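Long-range contacts in tannase (Fusobacterium nucleatum subsp. nucleatum ATCC 25586, PDB 6YQ4), which acts as a tannase, probably an alpha/beta-hydrolase that cleaves ester bonds of gallotannins, and carries a bound magnesium ion: residues Ile73-Thr78 with Ala112-Arg117; Asn77-Tyr82 with Gly169-Leu174; Asp138-Val143 with Thr196-Phe201. All coordinates share one frame; numbering follows the deposited sequence.

Contact 1: Ile73-Thr78 with Ala112-Arg117; sequences IFFPNT and AAPGAR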
ATOM      1  N   ILE A  73      -3.768 -17.551   7.243  1.00 35.92           N
ATOM      2  CA  ILE A  73      -3.483 -16.542   8.255  1.00 26.39           C
ATOM      3  C   ILE A  73      -3.654 -15.187   7.587  1.00 33.42           C
ATOM      4  O   ILE A  73      -2.937 -14.862   6.629  1.00 29.81           O
ATOM      5  CB  ILE A  73      -2.081 -16.724   8.867  1.00 26.62           C
ATOM      6  CG1 ILE A  73      -2.001 -18.070   9.596  1.00 28.22           C
ATOM      7  CG2 ILE A  73      -1.739 -15.592   9.853  1.00 27.36           C
ATOM      8  CD1 ILE A  73      -0.689 -18.313  10.308  1.00 28.74           C
ATOM      9  N   PHE A  74      -4.633 -14.416   8.071  1.00 31.74           N
ATOM     10  CA  PHE A  74      -4.924 -13.088   7.550  1.00 28.85           C
ATOM     11  C   PHE A  74      -4.063 -12.075   8.301  1.00 32.02           C
ATOM     12  O   PHE A  74      -4.142 -11.978   9.533  1.00 34.28           O
ATOM     13  CB  PHE A  74      -6.413 -12.773   7.696  1.00 30.39           C
ATOM     14  CG  PHE A  74      -6.820 -11.435   7.110  1.00 32.66           C
ATOM     15  CD1 PHE A  74      -6.777 -11.222   5.732  1.00 28.09           C
ATOM     16  CD2 PHE A  74      -7.256 -10.400   7.934  1.00 27.91           C
ATOM     17  CE1 PHE A  74      -7.152  -9.996   5.183  1.00 28.15           C
ATOM     18  CE2 PHE A  74      -7.633  -9.160   7.393  1.00 36.54           C
ATOM     19  CZ  PHE A  74      -7.570  -8.955   6.002  1.00 29.33           C
ATOM     20  N   PHE A  75      -3.272 -11.307   7.550  1.00 35.96           N
ATOM     21  CA  PHE A  75      -2.193 -10.464   8.072  1.00 32.78           C
ATOM     22  C   PHE A  75      -2.416  -8.983   7.728  1.00 25.92           C
ATOM     23  O   PHE A  75      -1.699  -8.419   6.891  1.00 19.88           O
ATOM     24  CB  PHE A  75      -0.873 -10.992   7.501  1.00 25.96           C
ATOM     25  CG  PHE A  75       0.361 -10.452   8.164  1.00 26.79           C
ATOM     26  CD1 PHE A  75       0.772 -10.935   9.405  1.00 34.96           C
ATOM     27  CD2 PHE A  75       1.138  -9.483   7.539  1.00 28.12           C
ATOM     28  CE1 PHE A  75       1.917 -10.425  10.038  1.00 30.88           C
ATOM     29  CE2 PHE A  75       2.296  -8.984   8.157  1.00 31.30           C
ATOM     30  CZ  PHE A  75       2.679  -9.456   9.404  1.00 32.57           C
ATOM     31  N   PRO A  76      -3.385  -8.314   8.371  1.00 25.20           N
ATOM     32  CA  PRO A  76      -3.587  -6.869   8.117  1.00 26.22           C
ATOM     33  C   PRO A  76      -2.656  -5.954   8.913  1.00 30.87           C
ATOM     34  O   PRO A  76      -2.449  -6.138  10.113  1.00 36.10           O
ATOM     35  CB  PRO A  76      -5.043  -6.636   8.551  1.00 20.21           C
ATOM     36  CG  PRO A  76      -5.246  -7.641   9.680  1.00 21.20           C
ATOM     37  CD  PRO A  76      -4.376  -8.852   9.330  1.00 27.54           C
ATOM     38  N   ASN A  77      -2.118  -4.935   8.238  1.00 30.00           N
ATOM     39  CA  ASN A  77      -1.417  -3.837   8.904  1.00 35.74           C
ATOM     40  C   ASN A  77      -2.256  -2.564   8.820  1.00 27.67           C
ATOM     41  O   ASN A  77      -3.143  -2.445   7.974  1.00 27.81           O
ATOM     42  CB  ASN A  77       0.001  -3.624   8.322  1.00 28.30           C
ATOM     43  CG  ASN A  77       0.025  -2.768   7.054  1.00 29.00           C
ATOM     44  OD1 ASN A  77      -0.190  -1.562   7.121  1.00 27.64           O
ATOM     45  ND2 ASN A  77       0.350  -3.391   5.890  1.00 18.66           N
ATOM     46  N   THR A  78      -1.987  -1.617   9.726  1.00 23.17           N
ATOM     47  CA  THR A  78      -2.826  -0.429   9.871  1.00 22.66           C
ATOM     48  C   THR A  78      -2.124   0.857   9.453  1.00 23.59           C
ATOM     49  O   THR A  78      -2.633   1.952   9.741  1.00 27.49           O
ATOM     50  CB  THR A  78      -3.342  -0.290  11.316  1.00 29.88           C
ATOM     51  OG1 THR A  78      -2.274   0.068  12.207  1.00 27.62           O
ATOM     52  CG2 THR A  78      -3.993  -1.599  11.795  1.00 28.00           C
ATOM     53  N   ALA A 112      -3.501 -12.586  12.449  1.00 25.22           N
ATOM     54  CA  ALA A 112      -2.308 -12.034  13.078  1.00 27.97           C
ATOM     55  C   ALA A 112      -2.165 -10.628  12.525  1.00 28.89           C
ATOM     56  O   ALA A 112      -2.002 -10.453  11.313  1.00 30.61           O
ATOM     57  CB  ALA A 112      -1.069 -12.881  12.797  1.00 30.88           C
ATOM     58  N   ALA A 113      -2.272  -9.635  13.402  1.00 25.00           N
ATOM     59  CA  ALA A 113      -2.332  -8.224  13.009  1.00 29.66           C
ATOM     60  C   ALA A 113      -1.183  -7.465  13.669  1.00 33.75           C
ATOM     61  O   ALA A 113      -1.277  -7.094  14.857  1.00 26.06           O
ATOM     62  CB  ALA A 113      -3.682  -7.612  13.408  1.00 31.70           C
ATOM     63  N   PRO A 114      -0.092  -7.206  12.956  1.00 25.98           N
ATOM     64  CA  PRO A 114       1.059  -6.559  13.586  1.00 22.74           C
ATOM     65  C   PRO A 114       0.939  -5.047  13.580  1.00 30.87           C
ATOM     66  O   PRO A 114       0.443  -4.442  12.620  1.00 23.71           O
ATOM     67  CB  PRO A 114       2.214  -6.985  12.690  1.00 22.49           C
ATOM     68  CG  PRO A 114       1.585  -6.929  11.344  1.00 23.26           C
ATOM     69  CD  PRO A 114       0.159  -7.444  11.526  1.00 29.71           C
ATOM     70  N   GLY A 115       1.424  -4.430  14.673  1.00 25.50           N
ATOM     71  CA  GLY A 115       1.819  -3.046  14.601  1.00 22.65           C
ATOM     72  C   GLY A 115       3.196  -2.914  13.968  1.00 24.82           C
ATOM     73  O   GLY A 115       3.913  -3.900  13.780  1.00 25.56           O
ATOM     74  N   ALA A 116       3.561  -1.671  13.648  1.00 23.45           N
ATOM     75  CA  ALA A 116       4.827  -1.362  12.995  1.00 30.18           C
ATOM     76  C   ALA A 116       5.182   0.091  13.270  1.00 27.70           C
ATOM     77  O   ALA A 116       4.294   0.940  13.412  1.00 32.25           O
ATOM     78  CB  ALA A 116       4.758  -1.614  11.476  1.00 29.66           C
ATOM     79  N   ARG A 117       6.488   0.367  13.340  1.00 26.51           N
ATOM     80  CA  ARG A 117       6.964   1.733  13.523  1.00 28.07           C
ATOM     81  C   ARG A 117       6.696   2.562  12.275  1.00 23.57           C
ATOM     82  O   ARG A 117       6.441   2.043  11.192  1.00 26.19           O
ATOM     83  CB  ARG A 117       8.462   1.772  13.833  1.00 26.05           C
ATOM     84  CG  ARG A 117       8.896   1.010  15.076  1.00 30.22           C
ATOM     85  CD  ARG A 117      10.414   0.898  15.125  1.00 26.78           C
ATOM     86  NE  ARG A 117      10.878  -0.225  14.318  1.00 29.68           N
ATOM     87  CZ  ARG A 117      12.129  -0.377  13.899  1.00 32.78           C
ATOM     88  NH1 ARG A 117      13.046   0.520  14.227  1.00 28.06           N
ATOM     89  NH2 ARG A 117      12.462  -1.432  13.164  1.00 33.55           N
TER
HETATM   90  O   HOH W   1      -2.467  -4.821  12.491  1.00 30.32           O
HETATM   91  O   HOH W   2       0.046  -2.027  11.272  1.00 27.74           O
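Ala112 N donates to Phe74 O (3.0 Å, 153° at the hydrogen), the one direct hydrogen bond between 73-78 and 112-117; Phe74 is also backbone-bonded to Val110, earlier in the same parallel strand. The axes of 73-76 and 112-114 approach to 5.1 Å at an angle of 20°. Beyond that bond, prolines interrupt the usual exchange. Ala112 O faces Pro76, which has no N-H, and instead receives a nearly straight C-H contact from Phe75 CA at 3.2 Å. In the same way Pro76 O meets Pro114 CD at 3.2 Å and accepts a hydrogen bond from water 1, which also donates to Pro114 O. Water 2 carries the link further, accepting from Thr78 N and donating to Pro114 O, so solvent bridges the strands where they run into loops.

Among the side chains, Phe75 and Pro114 cross at about a right angle. The phenyl CG is anti to the backbone N (chi1 -167°), which brings the ring under the proline: Pro114 CD lies over one face, 4.0 Å from the ring centroid, and Pro114 CG touches Phe75 CZ at 3.4 Å. Pro76 CG packs on Ala113 CB at 4.0 Å.

Strand 73-76 is flanked by strands 110-114 and 160-163 in the central sheet. Helix 100-106, the connection of this beta-alpha-beta unit, packs on Pro76 and Ala113 through Leu101, while Pro114 meets Leu139 and Ala142 of helix 134-148.

Contact 2: Asn77-Tyr82 with Gly169-Leu174; sequences NTVGGY and GALSAL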
ATOM      1  N   ASN A  77      -2.118  -4.935   8.238  1.00 30.00           N
ATOM      2  CA  ASN A  77      -1.417  -3.837   8.904  1.00 35.74           C
ATOM      3  C   ASN A  77      -2.256  -2.564   8.820  1.00 27.67           C
ATOM      4  O   ASN A  77      -3.143  -2.445   7.974  1.00 27.81           O
ATOM      5  CB  ASN A  77       0.001  -3.624   8.322  1.00 28.30           C
ATOM      6  CG  ASN A  77       0.025  -2.768   7.054  1.00 29.00           C
ATOM      7  OD1 ASN A  77      -0.190  -1.562   7.121  1.00 27.64           O
ATOM      8  ND2 ASN A  77       0.350  -3.391   5.890  1.00 18.66           N
ATOM      9  N   THR A  78      -1.987  -1.617   9.726  1.00 23.17           N
ATOM     10  CA  THR A  78      -2.826  -0.429   9.871  1.00 22.66           C
ATOM     11  C   THR A  78      -2.124   0.857   9.453  1.00 23.59           C
ATOM     12  O   THR A  78      -2.633   1.952   9.741  1.00 27.49           O
ATOM     13  CB  THR A  78      -3.342  -0.290  11.316  1.00 29.88           C
ATOM     14  OG1 THR A  78      -2.274   0.068  12.207  1.00 27.62           O
ATOM     15  CG2 THR A  78      -3.993  -1.599  11.795  1.00 28.00           C
ATOM     16  N   VAL A  79      -0.989   0.750   8.761  1.00 19.75           N
ATOM     17  CA  VAL A  79      -0.143   1.901   8.455  1.00 18.24           C
ATOM     18  C   VAL A  79      -0.824   2.814   7.439  1.00 28.81           C
ATOM     19  O   VAL A  79      -1.377   2.358   6.428  1.00 24.34           O
ATOM     20  CB  VAL A  79       1.212   1.416   7.928  1.00 18.12           C
ATOM     21  CG1 VAL A  79       2.011   2.561   7.314  1.00 18.04           C
ATOM     22  CG2 VAL A  79       1.968   0.688   9.026  1.00 18.77           C
ATOM     23  N   GLY A  80      -0.812   4.106   7.722  1.00 31.40           N
ATOM     24  CA  GLY A  80      -1.166   5.107   6.735  1.00 25.50           C
ATOM     25  C   GLY A  80      -0.177   6.250   6.826  1.00 28.79           C
ATOM     26  O   GLY A  80       0.360   6.554   7.895  1.00 36.36           O
ATOM     27  N   GLY A  81       0.084   6.870   5.685  1.00 21.27           N
ATOM     28  CA  GLY A  81       0.998   7.987   5.650  1.00 19.81           C
ATOM     29  C   GLY A  81       2.439   7.645   5.952  1.00 24.82           C
ATOM     30  O   GLY A  81       3.279   8.552   6.010  1.00 26.89           O
ATOM     31  N   TYR A  82       2.758   6.368   6.111  1.00 23.87           N
ATOM     32  CA  TYR A  82       4.055   5.894   6.565  1.00 26.26           C
ATOM     33  C   TYR A  82       4.304   6.286   8.006  1.00 27.42           C
ATOM     34  O   TYR A  82       5.459   6.365   8.446  1.00 24.84           O
ATOM     35  CB  TYR A  82       5.197   6.377   5.651  1.00 23.19           C
ATOM     36  CG  TYR A  82       5.202   5.637   4.340  1.00 26.38           C
ATOM     37  CD1 TYR A  82       5.652   4.317   4.258  1.00 21.94           C
ATOM     38  CD2 TYR A  82       4.713   6.237   3.185  1.00 27.20           C
ATOM     39  CE1 TYR A  82       5.622   3.622   3.057  1.00 18.30           C
ATOM     40  CE2 TYR A  82       4.678   5.544   1.978  1.00 21.45           C
ATOM     41  CZ  TYR A  82       5.150   4.248   1.910  1.00 23.01           C
ATOM     42  OH  TYR A  82       5.130   3.583   0.689  1.00 30.37           O
ATOM     43  N   GLY A 169      -0.730  -0.416   1.921  1.00 23.73           N
ATOM     44  CA  GLY A 169      -0.745  -1.254   0.732  1.00 23.88           C
ATOM     45  C   GLY A 169       0.633  -1.373   0.113  1.00 28.96           C
ATOM     46  O   GLY A 169       1.028  -2.447  -0.348  1.00 29.69           O
ATOM     47  N   ALA A 170       1.389  -0.273   0.105  1.00 32.02           N
ATOM     48  CA  ALA A 170       2.783  -0.340  -0.319  1.00 31.18           C
ATOM     49  C   ALA A 170       3.562  -1.384   0.483  1.00 32.08           C
ATOM     50  O   ALA A 170       4.324  -2.171  -0.084  1.00 27.49           O
ATOM     51  CB  ALA A 170       3.420   1.039  -0.180  1.00 32.40           C
ATOM     52  N   LEU A 171       3.382  -1.410   1.805  1.00 30.61           N
ATOM     53  CA  LEU A 171       4.143  -2.347   2.624  1.00 30.12           C
ATOM     54  C   LEU A 171       3.679  -3.783   2.395  1.00 31.27           C
ATOM     55  O   LEU A 171       4.495  -4.717   2.322  1.00 28.36           O
ATOM     56  CB  LEU A 171       4.006  -1.957   4.091  1.00 25.04           C
ATOM     57  CG  LEU A 171       4.649  -0.636   4.532  1.00 30.84           C
ATOM     58  CD1 LEU A 171       4.388  -0.430   6.011  1.00 29.89           C
ATOM     59  CD2 LEU A 171       6.164  -0.606   4.229  1.00 21.78           C
ATOM     60  N   SER A 172       2.369  -3.982   2.279  1.00 28.82           N
ATOM     61  CA  SER A 172       1.865  -5.307   1.923  1.00 33.77           C
ATOM     62  C   SER A 172       2.456  -5.780   0.586  1.00 19.88           C
ATOM     63  O   SER A 172       2.999  -6.890   0.490  1.00 23.55           O
ATOM     64  CB  SER A 172       0.339  -5.262   1.901  1.00 32.46           C
ATOM     65  OG  SER A 172      -0.184  -6.309   1.145  1.00 43.34           O
ATOM     66  N   ALA A 173       2.454  -4.914  -0.427  1.00 22.87           N
ATOM     67  CA  ALA A 173       3.063  -5.261  -1.716  1.00 26.57           C
ATOM     68  C   ALA A 173       4.562  -5.518  -1.586  1.00 29.60           C
ATOM     69  O   ALA A 173       5.086  -6.492  -2.146  1.00 30.59           O
ATOM     70  CB  ALA A 173       2.805  -4.151  -2.732  1.00 24.37           C
ATOM     71  N   LEU A 174       5.280  -4.617  -0.899  1.00 22.56           N
ATOM     72  CA  LEU A 174       6.695  -4.837  -0.591  1.00 20.76           C
ATOM     73  C   LEU A 174       6.937  -6.192   0.077  1.00 23.57           C
ATOM     74  O   LEU A 174       7.932  -6.858  -0.206  1.00 28.46           O
ATOM     75  CB  LEU A 174       7.207  -3.743   0.347  1.00 25.61           C
ATOM     76  CG  LEU A 174       8.286  -2.740  -0.007  1.00 32.42           C
ATOM     77  CD1 LEU A 174       8.813  -2.123   1.295  1.00 30.93           C
ATOM     78  CD2 LEU A 174       9.417  -3.351  -0.828  1.00 18.92           C
TER
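Leu171 reaches from its helix toward the loop and divides its two methyls between Val79 and Tyr82. CG stands beside the backbone N, anti to the carbonyl carbon (chi1 -67°), and the fork beyond it faces the loop. The CD1 branch meets the valine: Leu171 CD1 is 4.0 Å from both Val79 CG1 and Val79 CG2, so it is seated across the isopropyl fork, and the two side chains cross at about a right angle. The CD2 branch comes to the edge of the tyrosine ring, near its plane, with Leu171 CD2 4.4 Å from Tyr82 CE1.

The ring runs past Leu171 to its neighbour in the helix, Ala170, where Tyr82 OH lies 3.2 Å from Ala170 CB. That hydroxyl is also hydrogen-bonded to Ile209 O, which gives its polar end a partner beside the apolar methyl.

At the start of the loop Asn77 uses the two ends of its amide differently. OD1 accepts from Val79 N (2.9 Å, 157° at the hydrogen) in the carbonyl plane, forming an Asx turn. Asn77 ND2 bonds Gly168 O and lies 4.2 Å from Ser172 N. The amide is thus held at both ends, coupling the loop's fold to the helix.

Gly168 belongs to a GxSxG sequence with Ser166 at its centre, a pattern consistent with the nucleophile elbow of alpha/beta-hydrolases. Helix 167-177 would then be the helix that follows the nucleophile, and 77-82, emerging from strand 73-76, occupies the position where many members of this fold carry the oxyanion-hole loop.

Contact 3: Asp138-Val143 with Thr196-Phe201; sequences DLKAAV and TRDDIF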
ATOM      1  N   ASP A 138       9.620  -4.284  10.403  1.00 30.83           N
ATOM      2  CA  ASP A 138       8.731  -4.775  11.453  1.00 23.49           C
ATOM      3  C   ASP A 138       7.779  -5.836  10.909  1.00 31.68           C
ATOM      4  O   ASP A 138       7.599  -6.891  11.529  1.00 26.07           O
ATOM      5  CB  ASP A 138       7.958  -3.608  12.089  1.00 37.47           C
ATOM      6  CG  ASP A 138       8.854  -2.693  12.969  1.00 37.10           C
ATOM      7  OD1 ASP A 138       8.475  -1.530  13.230  1.00 38.52           O
ATOM      8  OD2 ASP A 138       9.938  -3.128  13.410  1.00 35.49           O
ATOM      9  N   LEU A 139       7.194  -5.591   9.726  1.00 28.09           N
ATOM     10  CA  LEU A 139       6.284  -6.559   9.117  1.00 21.46           C
ATOM     11  C   LEU A 139       6.996  -7.871   8.801  1.00 26.78           C
ATOM     12  O   LEU A 139       6.435  -8.953   9.019  1.00 28.36           O
ATOM     13  CB  LEU A 139       5.661  -5.973   7.840  1.00 24.96           C
ATOM     14  CG  LEU A 139       4.705  -4.792   8.009  1.00 31.14           C
ATOM     15  CD1 LEU A 139       3.789  -4.634   6.810  1.00 28.60           C
ATOM     16  CD2 LEU A 139       3.888  -4.922   9.296  1.00 24.89           C
ATOM     17  N   LYS A 140       8.222  -7.798   8.259  1.00 22.41           N
ATOM     18  CA  LYS A 140       9.008  -9.009   8.025  1.00 23.27           C
ATOM     19  C   LYS A 140       9.254  -9.755   9.327  1.00 28.48           C
ATOM     20  O   LYS A 140       9.058 -10.971   9.407  1.00 34.75           O
ATOM     21  CB  LYS A 140      10.338  -8.647   7.348  1.00 23.56           C
ATOM     22  CG  LYS A 140      10.187  -8.239   5.879  1.00 22.64           C
ATOM     23  CD  LYS A 140      11.460  -7.623   5.308  1.00 22.97           C
ATOM     24  CE  LYS A 140      11.281  -7.377   3.813  1.00 33.10           C
ATOM     25  NZ  LYS A 140      11.231  -8.670   3.024  1.00 27.54           N
ATOM     26  N   ALA A 141       9.640  -9.019  10.372  1.00 38.49           N
ATOM     27  CA  ALA A 141       9.931  -9.609  11.670  1.00 26.21           C
ATOM     28  C   ALA A 141       8.717 -10.290  12.278  1.00 29.13           C
ATOM     29  O   ALA A 141       8.863 -11.305  12.968  1.00 36.73           O
ATOM     30  CB  ALA A 141      10.445  -8.524  12.603  1.00 26.66           C
ATOM     31  N   ALA A 142       7.517  -9.755  12.057  1.00 25.19           N
ATOM     32  CA  ALA A 142       6.330 -10.418  12.590  1.00 38.18           C
ATOM     33  C   ALA A 142       6.023 -11.697  11.820  1.00 36.47           C
ATOM     34  O   ALA A 142       5.657 -12.709  12.423  1.00 42.93           O
ATOM     35  CB  ALA A 142       5.125  -9.473  12.585  1.00 33.42           C
ATOM     36  N   VAL A 143       6.192 -11.681  10.492  1.00 33.36           N
ATOM     37  CA  VAL A 143       6.074 -12.909   9.703  1.00 25.08           C
ATOM     38  C   VAL A 143       7.031 -13.968  10.222  1.00 27.34           C
ATOM     39  O   VAL A 143       6.661 -15.137  10.400  1.00 31.15           O
ATOM     40  CB  VAL A 143       6.323 -12.625   8.207  1.00 29.62           C
ATOM     41  CG1 VAL A 143       6.375 -13.941   7.401  1.00 36.93           C
ATOM     42  CG2 VAL A 143       5.241 -11.762   7.655  1.00 28.71           C
ATOM     43  N   THR A 196      14.025 -17.173  10.671  1.00 39.23           N
ATOM     44  CA  THR A 196      13.181 -18.131   9.972  1.00 41.24           C
ATOM     45  C   THR A 196      13.034 -17.672   8.542  1.00 47.92           C
ATOM     46  O   THR A 196      13.912 -17.947   7.702  1.00 43.29           O
ATOM     47  CB  THR A 196      11.845 -18.308  10.712  1.00 36.27           C
ATOM     48  OG1 THR A 196      11.118 -17.083  10.698  1.00 39.50           O
ATOM     49  CG2 THR A 196      12.072 -18.704  12.132  1.00 34.71           C
ATOM     50  N   ARG A 197      11.952 -16.965   8.190  1.00 47.07           N
ATOM     51  CA  ARG A 197      11.735 -16.467   6.834  1.00 42.94           C
ATOM     52  C   ARG A 197      10.573 -15.482   6.838  1.00 43.57           C
ATOM     53  O   ARG A 197       9.775 -15.439   7.784  1.00 35.05           O
ATOM     54  CB  ARG A 197      11.465 -17.605   5.848  1.00 46.13           C
ATOM     55  CG  ARG A 197      10.289 -18.506   6.187  1.00 44.72           C
ATOM     56  CD  ARG A 197      10.229 -19.641   5.174  1.00 51.80           C
ATOM     57  NE  ARG A 197       8.877 -19.893   4.682  1.00 64.97           N
ATOM     58  CZ  ARG A 197       8.570 -20.774   3.732  1.00 64.66           C
ATOM     59  NH1 ARG A 197       9.529 -21.507   3.180  1.00 63.70           N
ATOM     60  NH2 ARG A 197       7.307 -20.926   3.337  1.00 61.97           N
ATOM     61  N   ASP A 198      10.488 -14.682   5.760  1.00 43.00           N
ATOM     62  CA  ASP A 198       9.490 -13.622   5.686  1.00 35.95           C
ATOM     63  C   ASP A 198       8.720 -13.583   4.366  1.00 33.12           C
ATOM     64  O   ASP A 198       7.952 -12.636   4.135  1.00 28.25           O
ATOM     65  CB  ASP A 198      10.144 -12.259   5.974  1.00 41.90           C
ATOM     66  CG  ASP A 198      11.370 -12.001   5.114  1.00 46.25           C
ATOM     67  OD1 ASP A 198      11.232 -12.065   3.876  1.00 48.28           O
ATOM     68  OD2 ASP A 198      12.460 -11.710   5.669  1.00 44.11           O
ATOM     69  N   ASP A 199       8.858 -14.591   3.505  1.00 40.96           N
ATOM     70  CA  ASP A 199       8.033 -14.639   2.303  1.00 40.66           C
ATOM     71  C   ASP A 199       6.588 -14.954   2.680  1.00 39.17           C
ATOM     72  O   ASP A 199       6.327 -15.631   3.680  1.00 35.72           O
ATOM     73  CB  ASP A 199       8.576 -15.677   1.321  1.00 44.25           C
ATOM     74  CG  ASP A 199       8.495 -17.083   1.864  1.00 43.18           C
ATOM     75  OD1 ASP A 199       9.156 -17.361   2.889  1.00 52.23           O
ATOM     76  OD2 ASP A 199       7.761 -17.904   1.272  1.00 36.87           O
ATOM     77  N   ILE A 200       5.636 -14.444   1.888  1.00 32.43           N
ATOM     78  CA  ILE A 200       4.222 -14.609   2.207  1.00 33.27           C
ATOM     79  C   ILE A 200       3.493 -15.275   1.043  1.00 30.61           C
ATOM     80  O   ILE A 200       4.028 -15.436  -0.049  1.00 31.03           O
ATOM     81  CB  ILE A 200       3.531 -13.285   2.600  1.00 30.39           C
ATOM     82  CG1 ILE A 200       3.596 -12.267   1.478  1.00 24.28           C
ATOM     83  CG2 ILE A 200       4.169 -12.700   3.833  1.00 33.32           C
ATOM     84  CD1 ILE A 200       2.638 -11.163   1.673  1.00 20.33           C
ATOM     85  N   PHE A 201       2.240 -15.671   1.307  1.00 27.10           N
ATOM     86  CA  PHE A 201       1.494 -16.448   0.328  1.00 25.05           C
ATOM     87  C   PHE A 201       0.781 -15.566  -0.696  1.00 29.76           C
ATOM     88  O   PHE A 201       0.737 -15.910  -1.882  1.00 37.69           O
ATOM     89  CB  PHE A 201       0.497 -17.373   1.033  1.00 28.88           C
ATOM     90  CG  PHE A 201      -0.329 -18.220   0.084  1.00 30.72           C
ATOM     91  CD1 PHE A 201       0.207 -19.343  -0.530  1.00 31.00           C
ATOM     92  CD2 PHE A 201      -1.642 -17.867  -0.211  1.00 29.25           C
ATOM     93  CE1 PHE A 201      -0.566 -20.129  -1.426  1.00 28.13           C
ATOM     94  CE2 PHE A 201      -2.409 -18.618  -1.090  1.00 35.56           C
ATOM     95  CZ  PHE A 201      -1.866 -19.767  -1.701  1.00 36.77           C
TER
HETATM   96  O   HOH W   3       9.100 -10.150   2.878  1.00 23.27           O
HETATM   97  O   HOH W   4      13.522 -10.166   3.947  1.00 45.76           O
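Lys140 crosses Asp198 obliquely, touching it first through CB and CG and again at the ammonium. Lys140 CB packs on Asp198 CB at 3.9 Å, and Lys140 CG is 4.0 Å from the carboxylate carbon, Asp198 CG. The chain then runs extended until it bends at its last torsion (chi4 -70°), which brings the ammonium to the carboxylate. Lys140 NZ stands 3.5 Å from Asp198 OD1, a long salt bridge. Water 4 reinforces it, accepting from Lys140 NZ at 2.9 Å and donating to Asp198 OD2 at 2.5 Å, while water 3 accepts from Lys140 NZ at 2.6 Å. The ammonium is also hydrogen-bonded to Ser178 OG and makes a cation-pi contact with Tyr184. The carboxylate has partners of its own, Asn180 N at OD1 and Arg144 NH2 at OD2, so its negative charge is probably well compensated in this buried setting.

One turn further along the helix Val143 supplies the apolar half. Its CG1, anti to the backbone N, points into the backbone of the loop and meets Asp198 CA at 3.6 Å, with Arg197 O close by. Its other methyl, CG2, touches Ile200 CG2 at 4.1 Å, the two side chains crossing nearly at right angles.

The loop leads directly into strand 202-206 and here passes along helix 134-148. Beneath them Val143 and Ile200 both rest on Ile160 of strand 160-163, and Lys140 and Ile200 both reach Leu175 of helix 167-177.

Overall arrangement
All three contacts belong to the alpha/beta core built on the central mixed sheet. Contacts 1 and 2 share Asn77 and Thr78, their centres 10 Å apart: the chain leaves the sheet in the first and meets helix 167-177 in the second. The centre of contact 3 lies about 11 Å from that of contact 1 and about 14 Å from that of contact 2. In sequence, contact 1 closes before contact 3 opens, whereas contacts 2 and 3 interleave. Leu139 of helix 134-148 joins them, touching Asn77, Pro114 and Leu171, and a salt bridge between Arg117 and Asp138 also links contacts 1 and 3. Sheet, helix 134-148 and the presumed nucleophile helix thus form one continuous packed unit.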